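Long-range contacts in 2-dehydro-3-deoxy-d-gluconate/2-dehydro-3-deoxy-phosphogluconate aldolase (Picrophilus torridus, PDB 4UXD), which is an aldolase of the dihydrodipicolinate synthetase family, built as a (β/α)8 barrel and assembled from four chains: residues Cys30-Thr34 against Ser67-Phe71; Val106-Lys111 against Ile143-Met149; Pro125-Leu131 against Phe159-Ile163. One frame throughout, in Å; residues are numbered along the deposited sequence.

Contact 1 of 3, residues Cys30-Thr34 against Ser67-Phe71; sequences CPMIT and STGVF
The carbonyl of G69 is approached within its own plane by T34, whose OG1 gives a hydrogen bond to a lone pair on G69 O at 2.9 Å (C=O...OG1 angle 118°). The puckered ring of P31 turns its CB and CG to T68 OG1, each 3.8 Å away. T68 fits against P31 and I33: with CG2 anti to the backbone N (chi1 -62° for OG1), the methyl meets I33 CG2 at 3.6 Å and also rests on P31 O. In the (β/α)8 barrel, these are the C-terminal end of strand 27-31 and the loop that follows its neighbour, strand 61-63. A type I turn in that loop runs from S67 to V70, closed by the bond from V70 N to S67 O at 2.9 Å. G69 bears no side chain, and M32 O comes to 3.2 Å from G69 CA. Y273 OH bonds to both T34 N and T68 O, while the amide of N229 grips P31 O and I33 N. S67 OG is hydrogen-bonded both to Y154 OH of its own chain and to Y128 OH of the second subunit, and a glycerol lies close to the side chain of T68.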
loop_
_atom_site.group_PDB
_atom_site.type_symbol
_atom_site.label_atom_id
_atom_site.label_comp_id
_atom_site.label_asym_id
_atom_site.label_seq_id
_atom_site.Cartn_x
_atom_site.Cartn_y
_atom_site.Cartn_z
ATOM N N CYS A 30 -19.091 23.442 6.588
ATOM C CA CYS A 30 -18.777 23.383 5.153
ATOM C C CYS A 30 -17.289 23.574 4.862
ATOM O O CYS A 30 -16.742 24.654 5.078
ATOM C CB CYS A 30 -19.555 24.414 4.365
ATOM S SG CYS A 30 -19.026 24.451 2.625
ATOM N N PRO A 31 -16.622 22.524 4.357
ATOM C CA PRO A 31 -15.261 22.773 3.882
ATOM C C PRO A 31 -15.349 23.467 2.526
ATOM O O PRO A 31 -15.568 22.826 1.488
ATOM C CB PRO A 31 -14.652 21.376 3.802
ATOM C CG PRO A 31 -15.798 20.483 3.496
ATOM C CD PRO A 31 -17.062 21.159 4.054
ATOM N N MET A 32 -15.229 24.792 2.564
ATOM C CA MET A 32 -15.513 25.638 1.409
ATOM C C MET A 32 -14.585 25.371 0.236
ATOM O O MET A 32 -13.370 25.251 0.412
ATOM C CB MET A 32 -15.397 27.115 1.783
ATOM C CG MET A 32 -16.325 27.570 2.891
ATOM S SD MET A 32 -16.069 29.306 3.322
ATOM C CE MET A 32 -16.530 30.088 1.775
ATOM N N ILE A 33 -15.152 25.297 -0.965
ATOM C CA ILE A 33 -14.326 25.441 -2.152
ATOM C C ILE A 33 -13.846 26.882 -2.210
ATOM O O ILE A 33 -14.458 27.781 -1.635
ATOM C CB ILE A 33 -15.072 25.097 -3.455
ATOM C CG1 ILE A 33 -16.321 25.972 -3.603
ATOM C CG2 ILE A 33 -15.433 23.617 -3.484
ATOM C CD1 ILE A 33 -16.942 25.912 -4.973
ATOM N N THR A 34 -12.748 27.097 -2.912
ATOM C CA THR A 34 -12.294 28.442 -3.233
ATOM C C THR A 34 -12.667 28.783 -4.686
ATOM O O THR A 34 -11.924 28.419 -5.602
ATOM C CB THR A 34 -10.782 28.541 -3.040
ATOM O OG1 THR A 34 -10.437 27.970 -1.778
ATOM C CG2 THR A 34 -10.311 29.980 -3.107
ATOM N N SER A 67 -9.022 21.025 2.581
ATOM C CA SER A 67 -8.629 20.219 1.433
ATOM C C SER A 67 -9.536 20.484 0.238
ATOM O O SER A 67 -9.079 20.591 -0.898
ATOM C CB SER A 67 -8.661 18.724 1.778
ATOM O OG SER A 67 -7.719 18.393 2.791
ATOM N N THR A 68 -10.827 20.575 0.507
ATOM C CA THR A 68 -11.807 20.874 -0.515
ATOM C C THR A 68 -11.493 22.214 -1.160
ATOM O O THR A 68 -11.734 22.404 -2.358
ATOM C CB THR A 68 -13.226 20.905 0.075
ATOM O OG1 THR A 68 -13.547 19.617 0.601
ATOM C CG2 THR A 68 -14.248 21.281 -0.982
ATOM N N GLY A 69 -10.946 23.134 -0.363
ATOM C CA GLY A 69 -10.576 24.456 -0.846
ATOM C C GLY A 69 -9.214 24.520 -1.519
ATOM O O GLY A 69 -8.720 25.614 -1.827
ATOM N N VAL A 70 -8.642 23.340 -1.760
ATOM C CA VAL A 70 -7.309 23.146 -2.320
ATOM C C VAL A 70 -6.295 24.206 -1.877
ATOM O O VAL A 70 -5.547 24.750 -2.688
ATOM C CB VAL A 70 -7.357 23.060 -3.893
ATOM C CG1 VAL A 70 -7.992 21.751 -4.333
ATOM C CG2 VAL A 70 -8.087 24.205 -4.530
ATOM N N PHE A 71 -6.228 24.423 -0.563
ATOM C CA PHE A 71 -5.389 25.470 0.022
ATOM C C PHE A 71 -3.910 25.434 -0.401
ATOM O O PHE A 71 -3.318 26.499 -0.549
ATOM C CB PHE A 71 -5.487 25.441 1.575
ATOM C CG PHE A 71 -4.835 24.245 2.218
ATOM C CD1 PHE A 71 -5.556 23.079 2.446
ATOM C CD2 PHE A 71 -3.506 24.290 2.602
ATOM C CE1 PHE A 71 -4.961 21.984 3.012
ATOM C CE2 PHE A 71 -2.910 23.199 3.173
ATOM C CZ PHE A 71 -3.642 22.030 3.378
#

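Contact 2 of 3, residues Val106-Lys111 against Ile143-Met149; sequences VNELMK and ILSSNDM
V106, N107 and M110 on helix 103-115 pack against I143 of helix 133-144 and against N147 and M149, where the chain continues as loop towards strand 150-155. The two helices are consecutive outer helices of the (β/α)8 barrel, and the contact lies over strand 120-123, whose A121 and L123 are beneath it. The apolar part has two patches. In the first, V106 and I143 cross at about a right angle. With V106 CG1 anti to the backbone N (chi1 -174°), it meets I143 CG2 at 4.1 Å. M110 extends towards the same branch of I143, its chain bent at chi3, although the position of its terminal methyl is doubtful. The second patch pairs M110 CB with M149 SD, 4.1 Å apart.

The amide groups of N107 and N147 are neighbours, their planes 27° apart; N107 is partly exposed, whereas N147 is buried and its side chain crosses that of M110 obliquely. Backbone bonds keep both segments in shape: M110 N to V106 O at 2.7 Å in the first, and S146 N to I143 O at 2.9 Å in the second. S113 OG bonds to M110 O, an oxygen that M149 also touches: chi1 of 74° places M149 CG between its backbone N and carbonyl carbon, and SD ends 3.5 Å from M110 O.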
loop_
_atom_site.group_PDB
_atom_site.type_symbol
_atom_site.label_atom_id
_atom_site.label_comp_id
_atom_site.label_asym_id
_atom_site.label_seq_id
_atom_site.Cartn_x
_atom_site.Cartn_y
_atom_site.Cartn_z
ATOM N N VAL A 106 2.012 28.515 9.312
ATOM C CA VAL A 106 0.940 28.213 10.248
ATOM C C VAL A 106 0.826 29.321 11.314
ATOM O O VAL A 106 -0.255 29.868 11.525
ATOM C CB VAL A 106 1.152 26.819 10.945
ATOM C CG1 VAL A 106 -0.029 26.455 11.808
ATOM C CG2 VAL A 106 1.364 25.716 9.920
ATOM N N ASN A 107 1.939 29.647 11.972
ATOM C CA ASN A 107 1.958 30.690 12.998
ATOM C C ASN A 107 1.450 31.999 12.453
ATOM O O ASN A 107 0.642 32.674 13.080
ATOM C CB ASN A 107 3.365 30.895 13.545
ATOM C CG ASN A 107 3.864 29.709 14.316
ATOM O OD1 ASN A 107 3.084 28.973 14.925
ATOM N ND2 ASN A 107 5.171 29.504 14.293
ATOM N N GLU A 108 1.936 32.353 11.274
ATOM C CA GLU A 108 1.475 33.545 10.579
ATOM C C GLU A 108 -0.037 33.493 10.331
ATOM O O GLU A 108 -0.755 34.409 10.738
ATOM C CB GLU A 108 2.240 33.696 9.264
ATOM C CG GLU A 108 2.178 35.076 8.615
ATOM C CD GLU A 108 3.283 35.283 7.579
ATOM O OE1 GLU A 108 4.346 34.642 7.704
ATOM O OE2 GLU A 108 3.098 36.075 6.634
ATOM N N LEU A 109 -0.509 32.419 9.689
ATOM C CA LEU A 109 -1.928 32.245 9.361
ATOM C C LEU A 109 -2.832 32.191 10.594
ATOM O O LEU A 109 -3.999 32.588 10.533
ATOM C CB LEU A 109 -2.146 30.967 8.543
ATOM C CG LEU A 109 -1.783 30.991 7.060
ATOM C CD1 LEU A 109 -1.685 29.561 6.499
ATOM C CD2 LEU A 109 -2.772 31.827 6.237
ATOM N N MET A 110 -2.307 31.685 11.706
ATOM C CA MET A 110 -3.108 31.597 12.928
ATOM C C MET A 110 -3.178 32.951 13.622
ATOM O O MET A 110 -4.250 33.399 14.021
ATOM C CB MET A 110 -2.548 30.533 13.873
ATOM C CG MET A 110 -2.976 29.109 13.491
ATOM S SD MET A 110 -2.837 27.901 14.838
ATOM C CE MET A 110 -1.099 28.009 15.127
ATOM N N LYS A 111 -2.025 33.593 13.742
ATOM C CA LYS A 111 -1.915 34.935 14.290
ATOM C C LYS A 111 -2.826 35.896 13.551
ATOM O O LYS A 111 -3.510 36.716 14.154
ATOM C CB LYS A 111 -0.461 35.414 14.210
ATOM C CG LYS A 111 -0.200 36.761 14.849
ATOM C CD LYS A 111 1.262 36.908 15.253
ATOM C CE LYS A 111 2.180 36.976 14.045
ATOM N NZ LYS A 111 3.614 36.956 14.435
ATOM N N ILE A 143 3.732 24.661 17.860
ATOM C CA ILE A 143 2.723 25.544 17.312
ATOM C C ILE A 143 1.710 25.943 18.399
ATOM O O ILE A 143 1.438 27.131 18.611
ATOM C CB ILE A 143 2.024 24.868 16.117
ATOM C CG1 ILE A 143 2.979 24.803 14.931
ATOM C CG2 ILE A 143 0.791 25.623 15.695
ATOM C CD1 ILE A 143 2.577 23.815 13.841
ATOM N N LEU A 144 1.167 24.941 19.082
ATOM C CA LEU A 144 0.185 25.163 20.132
ATOM C C LEU A 144 0.755 25.989 21.283
ATOM O O LEU A 144 0.001 26.597 22.045
ATOM C CB LEU A 144 -0.322 23.828 20.676
ATOM C CG LEU A 144 -1.097 22.952 19.696
ATOM C CD1 LEU A 144 -1.290 21.554 20.286
ATOM C CD2 LEU A 144 -2.421 23.576 19.360
ATOM N N SER A 145 2.082 25.986 21.420
ATOM C CA SER A 145 2.748 26.744 22.471
ATOM C C SER A 145 2.804 28.227 22.155
ATOM O O SER A 145 3.190 29.026 23.006
ATOM C CB SER A 145 4.166 26.229 22.695
ATOM O OG SER A 145 4.160 25.069 23.497
ATOM N N SER A 146 2.414 28.588 20.935
ATOM C CA SER A 146 2.533 29.961 20.464
ATOM C C SER A 146 1.186 30.556 20.051
ATOM O O SER A 146 1.123 31.675 19.560
ATOM C CB SER A 146 3.504 30.011 19.286
ATOM O OG SER A 146 4.748 29.443 19.646
ATOM N N ASN A 147 0.108 29.809 20.244
ATOM C CA ASN A 147 -1.193 30.253 19.770
ATOM C C ASN A 147 -2.322 29.726 20.643
ATOM O O ASN A 147 -2.636 28.526 20.644
ATOM C CB ASN A 147 -1.406 29.823 18.317
ATOM C CG ASN A 147 -0.401 30.440 17.373
ATOM O OD1 ASN A 147 0.588 29.812 17.008
ATOM N ND2 ASN A 147 -0.637 31.686 16.988
ATOM N N ASP A 148 -2.933 30.651 21.373
ATOM C CA ASP A 148 -3.941 30.319 22.359
ATOM C C ASP A 148 -5.264 29.890 21.713
ATOM O O ASP A 148 -6.063 29.178 22.336
ATOM C CB ASP A 148 -4.170 31.520 23.283
ATOM C CG ASP A 148 -4.263 31.115 24.739
ATOM O OD1 ASP A 148 -5.339 30.633 25.161
ATOM O OD2 ASP A 148 -3.253 31.266 25.462
ATOM N N MET A 149 -5.484 30.300 20.464
ATOM C CA MET A 149 -6.805 30.168 19.852
ATOM C C MET A 149 -7.286 28.727 19.721
ATOM O O MET A 149 -6.516 27.767 19.807
ATOM C CB MET A 149 -6.830 30.841 18.477
ATOM C CG MET A 149 -6.127 30.109 17.369
ATOM S SD MET A 149 -6.147 31.034 15.813
ATOM C CE MET A 149 -7.918 31.119 15.526
#

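Contact 3 of 3, residues Pro125-Leu131 against Phe159-Ile163; sequences PPYYIKL and FTNKI. With GOL (glycerol), chain J.
F159 meets Y127 through its backbone, its carbonyl O facing Y127 CB, while its ring is turned off towards S67. At T160 the side chain takes over. OG1, anti to the backbone N, hydrogen-bonds to P125 O at 2.7 Å from 60° above that carbonyl plane, and it also sits at the edge of the Y127 ring. N161 is the hub of the contact. Its ND2 gives one hydrogen to P126 O at 2.6 Å and another, nearly straight (169°), to I129 O at 3.1 Å, both acceptors lying near the amide plane. Its OD1 receives L131 N at 2.8 Å from above the amide carbonyl, and K130 NZ at 3.1 Å in the plane, on a lone pair. Four bonds thus fix the rotation of this buried amide, with L131 CG packed against ND2. The backbone O of N161 supports P125, whose CG rests 3.4 Å from it.

The two segments are the loops after strands 120-123 and 150-155, adjacent in the (β/α)8 barrel, so N161 ties together the loops that follow the C-terminal ends of two neighbouring strands. On the side of Y128 they hold a glycerol, whose O2 hydrogen-bonds to Y128 O at 2.6 Å; Q158 O of the second subunit binds it too. The Y128 ring itself reaches into that subunit, where its OH meets S67 OG and its ring F71. K162 N is linked to K130 NZ by a water, and K162 NZ forms a salt bridge with D164. Last comes I163, whose CB lies 3.8 Å from P125 CG, the side chains crossing at about a right angle.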
loop_
_atom_site.group_PDB
_atom_site.type_symbol
_atom_site.label_atom_id
_atom_site.label_comp_id
_atom_site.label_asym_id
_atom_site.label_seq_id
_atom_site.Cartn_x
_atom_site.Cartn_y
_atom_site.Cartn_z
ATOM N N PRO A 125 -1.588 17.298 9.833
ATOM C CA PRO A 125 -0.136 17.209 9.976
ATOM C C PRO A 125 0.637 17.643 8.726
ATOM O O PRO A 125 0.083 17.657 7.630
ATOM C CB PRO A 125 0.085 15.729 10.283
ATOM C CG PRO A 125 -1.186 15.314 11.004
ATOM C CD PRO A 125 -2.280 16.084 10.305
ATOM N N PRO A 126 1.914 18.018 8.900
ATOM C CA PRO A 126 2.764 18.349 7.756
ATOM C C PRO A 126 2.825 17.215 6.767
ATOM O O PRO A 126 2.671 16.044 7.178
ATOM C CB PRO A 126 4.144 18.570 8.376
ATOM C CG PRO A 126 3.920 18.728 9.807
ATOM C CD PRO A 126 2.648 18.067 10.168
ATOM N N TYR A 127 3.082 17.560 5.500
ATOM C CA TYR A 127 3.018 16.608 4.417
ATOM C C TYR A 127 4.318 16.615 3.619
ATOM O O TYR A 127 5.338 17.107 4.115
ATOM C CB TYR A 127 1.787 16.894 3.553
ATOM C CG TYR A 127 1.490 18.349 3.357
ATOM C CD1 TYR A 127 0.719 19.048 4.289
ATOM C CD2 TYR A 127 1.983 19.039 2.252
ATOM C CE1 TYR A 127 0.449 20.379 4.130
ATOM C CE2 TYR A 127 1.716 20.390 2.079
ATOM C CZ TYR A 127 0.944 21.051 3.018
ATOM O OH TYR A 127 0.666 22.380 2.857
ATOM N N TYR A 128 4.275 16.019 2.421
ATOM C CA TYR A 128 5.432 15.774 1.564
ATOM C C TYR A 128 6.353 14.686 2.164
ATOM O O TYR A 128 6.234 13.500 1.817
ATOM C CB TYR A 128 6.215 17.068 1.301
ATOM C CG TYR A 128 7.281 16.894 0.248
ATOM C CD1 TYR A 128 6.942 16.787 -1.095
ATOM C CD2 TYR A 128 8.621 16.804 0.598
ATOM C CE1 TYR A 128 7.914 16.628 -2.058
ATOM C CE2 TYR A 128 9.596 16.620 -0.361
ATOM C CZ TYR A 128 9.238 16.537 -1.678
ATOM O OH TYR A 128 10.207 16.357 -2.621
ATOM N N ILE A 129 7.263 15.081 3.049
ATOM C CA ILE A 129 8.129 14.137 3.736
ATOM C C ILE A 129 7.330 13.287 4.733
ATOM O O ILE A 129 6.512 13.798 5.500
ATOM C CB ILE A 129 9.285 14.889 4.436
ATOM C CG1 ILE A 129 10.374 15.218 3.411
ATOM C CG2 ILE A 129 9.917 14.076 5.540
ATOM C CD1 ILE A 129 11.107 16.505 3.703
ATOM N N LYS A 130 7.563 11.976 4.689
ATOM C CA LYS A 130 6.917 11.031 5.585
ATOM C C LYS A 130 7.408 11.235 7.005
ATOM O O LYS A 130 8.613 11.288 7.246
ATOM C CB LYS A 130 7.190 9.592 5.132
ATOM C CG LYS A 130 6.642 8.504 6.055
ATOM C CD LYS A 130 5.128 8.382 5.938
ATOM C CE LYS A 130 4.491 7.762 7.178
ATOM N NZ LYS A 130 3.269 8.516 7.579
ATOM N N LEU A 131 6.462 11.333 7.936
ATOM C CA LEU A 131 6.771 11.575 9.342
ATOM C C LEU A 131 6.213 10.508 10.266
ATOM O O LEU A 131 5.106 10.018 10.055
ATOM C CB LEU A 131 6.215 12.925 9.782
ATOM C CG LEU A 131 6.704 14.174 9.067
ATOM C CD1 LEU A 131 5.930 15.375 9.606
ATOM C CD2 LEU A 131 8.205 14.364 9.226
ATOM N N PHE A 159 -3.976 12.401 2.302
ATOM C CA PHE A 159 -3.264 13.520 1.707
ATOM C C PHE A 159 -2.004 13.870 2.480
ATOM O O PHE A 159 -1.065 14.430 1.906
ATOM C CB PHE A 159 -4.199 14.746 1.587
ATOM C CG PHE A 159 -5.369 14.523 0.650
ATOM C CD1 PHE A 159 -5.293 13.588 -0.382
ATOM C CD2 PHE A 159 -6.541 15.227 0.809
ATOM C CE1 PHE A 159 -6.353 13.382 -1.229
ATOM C CE2 PHE A 159 -7.616 15.021 -0.035
ATOM C CZ PHE A 159 -7.522 14.105 -1.060
ATOM N N THR A 160 -1.968 13.513 3.764
ATOM C CA THR A 160 -0.815 13.822 4.598
ATOM C C THR A 160 -0.496 12.684 5.578
ATOM O O THR A 160 -1.200 11.670 5.623
ATOM C CB THR A 160 -1.051 15.139 5.368
ATOM O OG1 THR A 160 0.125 15.481 6.098
ATOM C CG2 THR A 160 -2.218 15.013 6.332
ATOM N N ASN A 161 0.579 12.851 6.342
ATOM C CA ASN A 161 0.921 11.913 7.403
ATOM C C ASN A 161 -0.232 11.765 8.373
ATOM O O ASN A 161 -0.833 12.763 8.780
ATOM C CB ASN A 161 2.153 12.374 8.169
ATOM C CG ASN A 161 3.372 12.480 7.301
ATOM O OD1 ASN A 161 3.915 11.476 6.868
ATOM N ND2 ASN A 161 3.823 13.707 7.049
ATOM N N LYS A 162 -0.539 10.522 8.734
ATOM C CA LYS A 162 -1.593 10.237 9.701
ATOM C C LYS A 162 -1.171 10.714 11.076
ATOM O O LYS A 162 0.016 10.731 11.386
ATOM C CB LYS A 162 -1.906 8.742 9.756
ATOM C CG LYS A 162 -0.804 7.877 10.360
ATOM C CD LYS A 162 -1.139 6.397 10.223
ATOM C CE LYS A 162 -0.019 5.478 10.709
ATOM N NZ LYS A 162 0.211 5.517 12.181
ATOM N N ILE A 163 -2.138 11.121 11.890
ATOM C CA ILE A 163 -1.863 11.388 13.304
ATOM C C ILE A 163 -2.631 10.337 14.115
ATOM O O ILE A 163 -3.844 10.186 13.969
ATOM C CB ILE A 163 -2.239 12.862 13.711
ATOM C CG1 ILE A 163 -1.953 13.098 15.200
ATOM C CG2 ILE A 163 -3.686 13.195 13.319
ATOM C CD1 ILE A 163 -2.325 14.487 15.697
HETATM C C1 GOL J . 4.050 10.317 3.072
HETATM O O1 GOL J . 4.170 9.190 2.238
HETATM C C2 GOL J . 3.255 11.391 2.345
HETATM O O2 GOL J . 4.093 12.044 1.417
HETATM C C3 GOL J . 2.713 12.393 3.362
HETATM O O3 GOL J . 2.151 13.493 2.670
HETATM O O HOH W 1 0.425 8.314 7.082
#

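In the fold
Contacts 1 and 3 lie at the C-terminal ends of barrel strands and in the loops that follow, whereas contact 2 sits in the outer helical layer. Their centres are roughly 19 to 21 Å from one another, and about 7, 18 and 17 Å from the centre of the chain for contacts 1, 2 and 3. Contact 1 closes before the others open; contacts 2 and 3 alternate in the order 106-111, 125-131, 143-149, 159-163, since each strand's loop leads to the next helix. Contacts 1 and 3 touch, with F71 CE2 3.7 Å from Y127 OH, and both reach the second subunit, so this loop layer forms part of that interface. No other chain touches contact 2.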